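Side-chain contacts in alpha-1,6-mannanase (Bacteroides thetaiotaomicron, PDB 4V1S), which probably hydrolyses alpha-1,6-linked mannan as a family 76 glycoside hydrolase of a gut symbiont, contributing to polysaccharide utilisation: residues A[152-157]-A[212-217]; A[180-185]-A[198-203]. All coordinates share one frame; numbering follows the deposited sequence.

Contact 1: residues A[152-157]-A[212-217]; sequences LCDAYL and CMKLYE
Lys-214 and Asp-154 meet through their charged ends, NZ of Lys-214 lying 2.7 Å from OD1 of Asp-154 in a salt bridge that is also the one hydrogen bond between 152-157 and 212-217. The ammonium group comes in on the syn lone pair of OD1, the side turned to the other oxygen; the distance from NZ of Lys-214 to OD2 of Asp-154 is 3.4 Å, so the grip on the carboxylate is lopsided. The two side chains cross at about a right angle. Lys-214 runs out nearly straight as far as CE and then bends at its last torsion (chi4 -77°), and this turn swings NZ onto the carboxylate.

Beside the ion pair lies a small apolar patch. Cys-153 points across the interface, and its SG rests against the branch point of Leu-215, 3.7 Å from CG, while the same sulfur lies 4.0 Å from CB of Lys-214. The root of the lysine therefore packs on the cysteine and its tip is bound to the aspartate one residue further along.

The backbones set this up. CA of Cys-153 is 6.6 Å from CA of Lys-214, the nearest such pair, and the local axes approach to 10.2 Å at an angle of 26°, with both segments running in nearly the same direction. Further out, Asp-154 touches Thr-92 of helix 81-97, and Leu-215 also packs on Leu-172 of helix 162-177, which comes between the two helices in sequence.

The near-parallel segments 152-157 and 212-217, on helices 142-159 and 202-219, are consistent with the (alpha/alpha)6 barrel of the six-hairpin clan, in which successive helices run up and down.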
loop_
_atom_site.group_PDB
_atom_site.type_symbol
_atom_site.label_atom_id
_atom_site.label_comp_id
_atom_site.label_asym_id
_atom_site.label_seq_id
_atom_site.Cartn_x
_atom_site.Cartn_y
_atom_site.Cartn_z
ATOM N N LEU A 152 2.790 2.150 9.563
ATOM C CA LEU A 152 3.224 2.482 10.922
ATOM C C LEU A 152 3.737 3.916 11.037
ATOM O O LEU A 152 3.511 4.562 12.051
ATOM C CB LEU A 152 4.244 1.467 11.439
ATOM C CG LEU A 152 3.730 0.013 11.511
ATOM C CD1 LEU A 152 4.889 -0.921 11.823
ATOM C CD2 LEU A 152 2.641 -0.091 12.579
ATOM N N CYS A 153 4.398 4.415 9.991
ATOM C CA CYS A 153 4.783 5.828 9.968
ATOM C C CYS A 153 3.538 6.694 10.046
ATOM O O CYS A 153 3.482 7.656 10.821
ATOM C CB CYS A 153 5.575 6.194 8.707
ATOM S SG CYS A 153 7.254 5.579 8.617
ATOM N N ASP A 154 2.536 6.374 9.231
ATOM C CA ASP A 154 1.307 7.161 9.239
ATOM C C ASP A 154 0.557 7.044 10.580
ATOM O O ASP A 154 -0.032 8.021 11.048
ATOM C CB ASP A 154 0.418 6.744 8.051
ATOM C CG ASP A 154 0.990 7.217 6.717
ATOM O OD1 ASP A 154 1.712 8.228 6.714
ATOM O OD2 ASP A 154 0.701 6.604 5.667
ATOM N N ALA A 155 0.602 5.858 11.192
ATOM C CA ALA A 155 -0.019 5.638 12.489
ATOM C C ALA A 155 0.655 6.506 13.565
ATOM O O ALA A 155 -0.015 7.118 14.413
ATOM C CB ALA A 155 0.023 4.169 12.880
ATOM N N TYR A 156 1.980 6.543 13.527
ATOM C CA TYR A 156 2.737 7.450 14.397
ATOM C C TYR A 156 2.389 8.930 14.150
ATOM O O TYR A 156 2.173 9.687 15.085
ATOM C CB TYR A 156 4.261 7.237 14.225
ATOM C CG TYR A 156 5.064 8.291 14.954
ATOM C CD1 TYR A 156 5.212 8.249 16.327
ATOM C CD2 TYR A 156 5.593 9.365 14.274
ATOM C CE1 TYR A 156 5.904 9.252 17.001
ATOM C CE2 TYR A 156 6.281 10.355 14.933
ATOM C CZ TYR A 156 6.429 10.300 16.296
ATOM O OH TYR A 156 7.150 11.301 16.919
ATOM N N LEU A 157 2.336 9.351 12.896
ATOM C CA LEU A 157 1.987 10.728 12.625
ATOM C C LEU A 157 0.614 11.092 13.185
ATOM O O LEU A 157 0.410 12.205 13.632
ATOM C CB LEU A 157 2.070 11.028 11.137
ATOM C CG LEU A 157 3.473 11.057 10.525
ATOM C CD1 LEU A 157 3.363 11.092 9.009
ATOM C CD2 LEU A 157 4.278 12.253 11.005
ATOM N N CYS A 212 11.362 5.194 3.538
ATOM C CA CYS A 212 12.529 6.042 3.787
ATOM C C CYS A 212 12.149 7.521 3.797
ATOM O O CYS A 212 12.561 8.264 4.683
ATOM C CB CYS A 212 13.625 5.809 2.736
ATOM S SG CYS A 212 14.633 4.341 2.975
ATOM N N MET A 213 11.364 7.947 2.811
ATOM C CA MET A 213 10.972 9.351 2.745
ATOM C C MET A 213 10.071 9.760 3.918
ATOM O O MET A 213 10.224 10.869 4.468
ATOM C CB MET A 213 10.341 9.687 1.398
ATOM C CG MET A 213 11.326 9.601 0.242
ATOM S SD MET A 213 12.884 10.505 0.500
ATOM C CE MET A 213 12.284 12.138 0.904
ATOM N N LYS A 214 9.177 8.867 4.330
ATOM C CA LYS A 214 8.325 9.146 5.475
ATOM C C LYS A 214 9.144 9.238 6.749
ATOM O O LYS A 214 8.952 10.166 7.551
ATOM C CB LYS A 214 7.180 8.126 5.584
ATOM C CG LYS A 214 6.109 8.284 4.506
ATOM C CD LYS A 214 4.995 7.266 4.590
ATOM C CE LYS A 214 3.814 7.730 3.745
ATOM N NZ LYS A 214 3.050 8.797 4.436
ATOM N N LEU A 215 10.090 8.318 6.922
ATOM C CA LEU A 215 10.969 8.376 8.088
ATOM C C LEU A 215 11.975 9.545 8.047
ATOM O O LEU A 215 12.342 10.093 9.102
ATOM C CB LEU A 215 11.659 7.037 8.324
ATOM C CG LEU A 215 10.825 6.116 9.228
ATOM C CD1 LEU A 215 11.274 4.677 9.120
ATOM C CD2 LEU A 215 10.891 6.572 10.688
ATOM N N TYR A 216 12.400 9.936 6.848
ATOM C CA TYR A 216 13.211 11.137 6.699
ATOM C C TYR A 216 12.461 12.353 7.223
ATOM O O TYR A 216 13.012 13.171 7.965
ATOM C CB TYR A 216 13.625 11.367 5.234
ATOM C CG TYR A 216 14.347 12.666 5.045
ATOM C CD1 TYR A 216 15.588 12.872 5.630
ATOM C CD2 TYR A 216 13.773 13.701 4.323
ATOM C CE1 TYR A 216 16.250 14.078 5.485
ATOM C CE2 TYR A 216 14.419 14.913 4.171
ATOM C CZ TYR A 216 15.663 15.089 4.743
ATOM O OH TYR A 216 16.327 16.287 4.609
ATOM N N GLU A 217 11.204 12.482 6.831
ATOM C CA GLU A 217 10.406 13.623 7.263
ATOM C C GLU A 217 10.246 13.619 8.782
ATOM O O GLU A 217 10.349 14.664 9.421
ATOM C CB GLU A 217 9.057 13.618 6.555
ATOM C CG GLU A 217 9.176 13.948 5.075
ATOM C CD GLU A 217 7.847 14.135 4.366
ATOM O OE1 GLU A 217 6.761 13.907 4.985
ATOM O OE2 GLU A 217 7.897 14.489 3.154
#

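Contact 2: residues A[180-185]-A[198-203]; sequences DNVLGG and VQKNTI
The ammonium group of Lys-200 is received by three oxygens of 180-185: NZ lies 2.7 Å from OD1 of Asp-180 in a salt bridge, 2.8 Å from O of Val-182 and 2.9 Å from O of Gly-185, each a hydrogen bond. The chain is fully extended beyond CG, which carries NZ from strand 199-201 into the curled loop. Along the shaft, CG of Lys-200 passes CD1 of Leu-183 at 4.3 Å.

Asp-180 holds its CG between backbone N and carbonyl carbon (chi1 63°), folding the carboxylate back over the loop. There OD1 of Asp-180 also accepts from N of Val-182 at 3.0 Å, closing an Asx turn. The two donors reach OD1 from opposite faces of the carboxylate plane, with NZ standing 35° out of it. Toward Gly-185 the lysine sits well above the carbonyl plane, whereas at Val-182 it is tilted only moderately.

Outside the segments, Gly-186 O takes another hydrogen bond from NZ, Tyr-188 makes a cation-pi contact with the lysine, and the Tyr-188 hydroxyl is hydrogen-bonded to OD2 of Asp-180. Replacing Lys-200 with a methionine would probably leave the Asp-180 carboxylate without its countercharge and the inward-turned carbonyls without this donor. One carboxylate and several carbonyl dipoles around NZ would be expected to stabilise its positive charge.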
loop_
_atom_site.group_PDB
_atom_site.type_symbol
_atom_site.label_atom_id
_atom_site.label_comp_id
_atom_site.label_asym_id
_atom_site.label_seq_id
_atom_site.Cartn_x
_atom_site.Cartn_y
_atom_site.Cartn_z
ATOM N N ASP A 180 21.560 -4.927 -1.464
ATOM C CA ASP A 180 23.003 -5.165 -1.575
ATOM C C ASP A 180 23.399 -4.898 -3.034
ATOM O O ASP A 180 22.565 -4.473 -3.835
ATOM C CB ASP A 180 23.428 -6.566 -1.066
ATOM C CG ASP A 180 22.825 -7.687 -1.883
ATOM O OD1 ASP A 180 22.510 -7.456 -3.084
ATOM O OD2 ASP A 180 22.696 -8.792 -1.340
ATOM N N ASN A 181 24.670 -5.109 -3.362
ATOM C CA ASN A 181 25.166 -4.798 -4.707
ATOM C C ASN A 181 25.037 -5.902 -5.755
ATOM O O ASN A 181 25.564 -5.778 -6.845
ATOM C CB ASN A 181 26.584 -4.233 -4.621
ATOM C CG ASN A 181 26.580 -2.752 -4.335
ATOM O OD1 ASN A 181 27.289 -2.254 -3.441
ATOM N ND2 ASN A 181 25.776 -2.029 -5.092
ATOM N N VAL A 182 24.307 -6.968 -5.435
ATOM C CA VAL A 182 23.919 -7.956 -6.460
ATOM C C VAL A 182 23.039 -7.191 -7.436
ATOM O O VAL A 182 22.185 -6.409 -7.022
ATOM C CB VAL A 182 23.252 -9.168 -5.795
ATOM C CG1 VAL A 182 22.665 -10.134 -6.818
ATOM C CG2 VAL A 182 24.282 -9.880 -4.900
ATOM N N LEU A 183 23.305 -7.366 -8.729
ATOM C CA LEU A 183 22.675 -6.563 -9.790
ATOM C C LEU A 183 22.971 -5.065 -9.710
ATOM O O LEU A 183 22.328 -4.270 -10.407
ATOM C CB LEU A 183 21.148 -6.791 -9.839
ATOM C CG LEU A 183 20.713 -8.221 -10.166
ATOM C CD1 LEU A 183 19.198 -8.332 -10.196
ATOM C CD2 LEU A 183 21.291 -8.718 -11.481
ATOM N N GLY A 184 23.934 -4.674 -8.876
ATOM C CA GLY A 184 24.317 -3.281 -8.745
ATOM C C GLY A 184 23.494 -2.462 -7.776
ATOM O O GLY A 184 23.705 -1.265 -7.644
ATOM N N GLY A 185 22.595 -3.124 -7.055
ATOM C CA GLY A 185 21.686 -2.437 -6.158
ATOM C C GLY A 185 20.346 -3.131 -6.121
ATOM O O GLY A 185 20.194 -4.241 -6.597
ATOM N N VAL A 198 15.607 -16.319 -7.682
ATOM C CA VAL A 198 16.161 -15.184 -6.953
ATOM C C VAL A 198 16.035 -13.937 -7.852
ATOM O O VAL A 198 16.448 -13.926 -9.011
ATOM C CB VAL A 198 17.626 -15.417 -6.531
ATOM C CG1 VAL A 198 18.188 -14.203 -5.794
ATOM C CG2 VAL A 198 17.741 -16.642 -5.640
ATOM N N GLN A 199 15.482 -12.873 -7.288
ATOM C CA GLN A 199 15.143 -11.692 -8.066
ATOM C C GLN A 199 15.039 -10.475 -7.173
ATOM O O GLN A 199 14.823 -10.598 -5.958
ATOM C CB GLN A 199 13.830 -11.918 -8.828
ATOM C CG GLN A 199 12.652 -12.251 -7.925
ATOM C CD GLN A 199 11.452 -12.707 -8.701
ATOM O OE1 GLN A 199 11.346 -13.885 -9.112
ATOM N NE2 GLN A 199 10.540 -11.786 -8.928
ATOM N N LYS A 200 15.196 -9.312 -7.803
ATOM C CA LYS A 200 15.015 -8.010 -7.166
ATOM C C LYS A 200 13.874 -7.288 -7.864
ATOM O O LYS A 200 13.732 -7.349 -9.075
ATOM C CB LYS A 200 16.318 -7.184 -7.178
ATOM C CG LYS A 200 17.407 -7.847 -6.356
ATOM C CD LYS A 200 18.598 -6.943 -6.167
ATOM C CE LYS A 200 19.539 -7.478 -5.088
ATOM N NZ LYS A 200 20.566 -6.460 -4.711
ATOM N N ASN A 201 13.051 -6.617 -7.073
ATOM C CA ASN A 201 11.677 -6.276 -7.475
ATOM C C ASN A 201 11.363 -4.791 -7.273
ATOM O O ASN A 201 11.751 -4.175 -6.275
ATOM C CB ASN A 201 10.666 -7.141 -6.675
ATOM C CG ASN A 201 10.829 -8.614 -6.960
ATOM O OD1 ASN A 201 9.931 -9.267 -7.530
ATOM N ND2 ASN A 201 11.985 -9.142 -6.611
ATOM N N THR A 202 10.685 -4.222 -8.260
ATOM C CA THR A 202 10.291 -2.851 -8.205
ATOM C C THR A 202 9.505 -2.552 -6.935
ATOM O O THR A 202 9.753 -1.534 -6.311
ATOM C CB THR A 202 9.454 -2.479 -9.436
ATOM O OG1 THR A 202 10.229 -2.734 -10.607
ATOM C CG2 THR A 202 9.050 -1.018 -9.371
ATOM N N ILE A 203 8.601 -3.438 -6.547
ATOM C CA ILE A 203 7.759 -3.135 -5.387
ATOM C C ILE A 203 8.628 -2.980 -4.140
ATOM O O ILE A 203 8.360 -2.110 -3.312
ATOM C CB ILE A 203 6.601 -4.127 -5.170
ATOM C CG1 ILE A 203 5.664 -3.629 -4.051
ATOM C CG2 ILE A 203 7.100 -5.540 -4.897
ATOM C CD1 ILE A 203 5.008 -2.286 -4.339
#

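From the N terminus, helix 142-159 supplies the first side of contact 1, and the chain then passes through helix 162-177 into the loop holding 180-185. Contact 2 closes the shorter circuit, with 12 intervening residues and no helix or strand among them, when strand 199-201 returns past that loop. Helix 202-219 follows directly and reaches 212-217, closing contact 1 across 54 residues. Contact 2 is thus nested within contact 1 rather than crossing it. Both use helix 202-219, but their centres are 24 Å apart and their nearest atoms about 10 Å. One joins two helices; the other ties a loop to the strand leading into the shared helix.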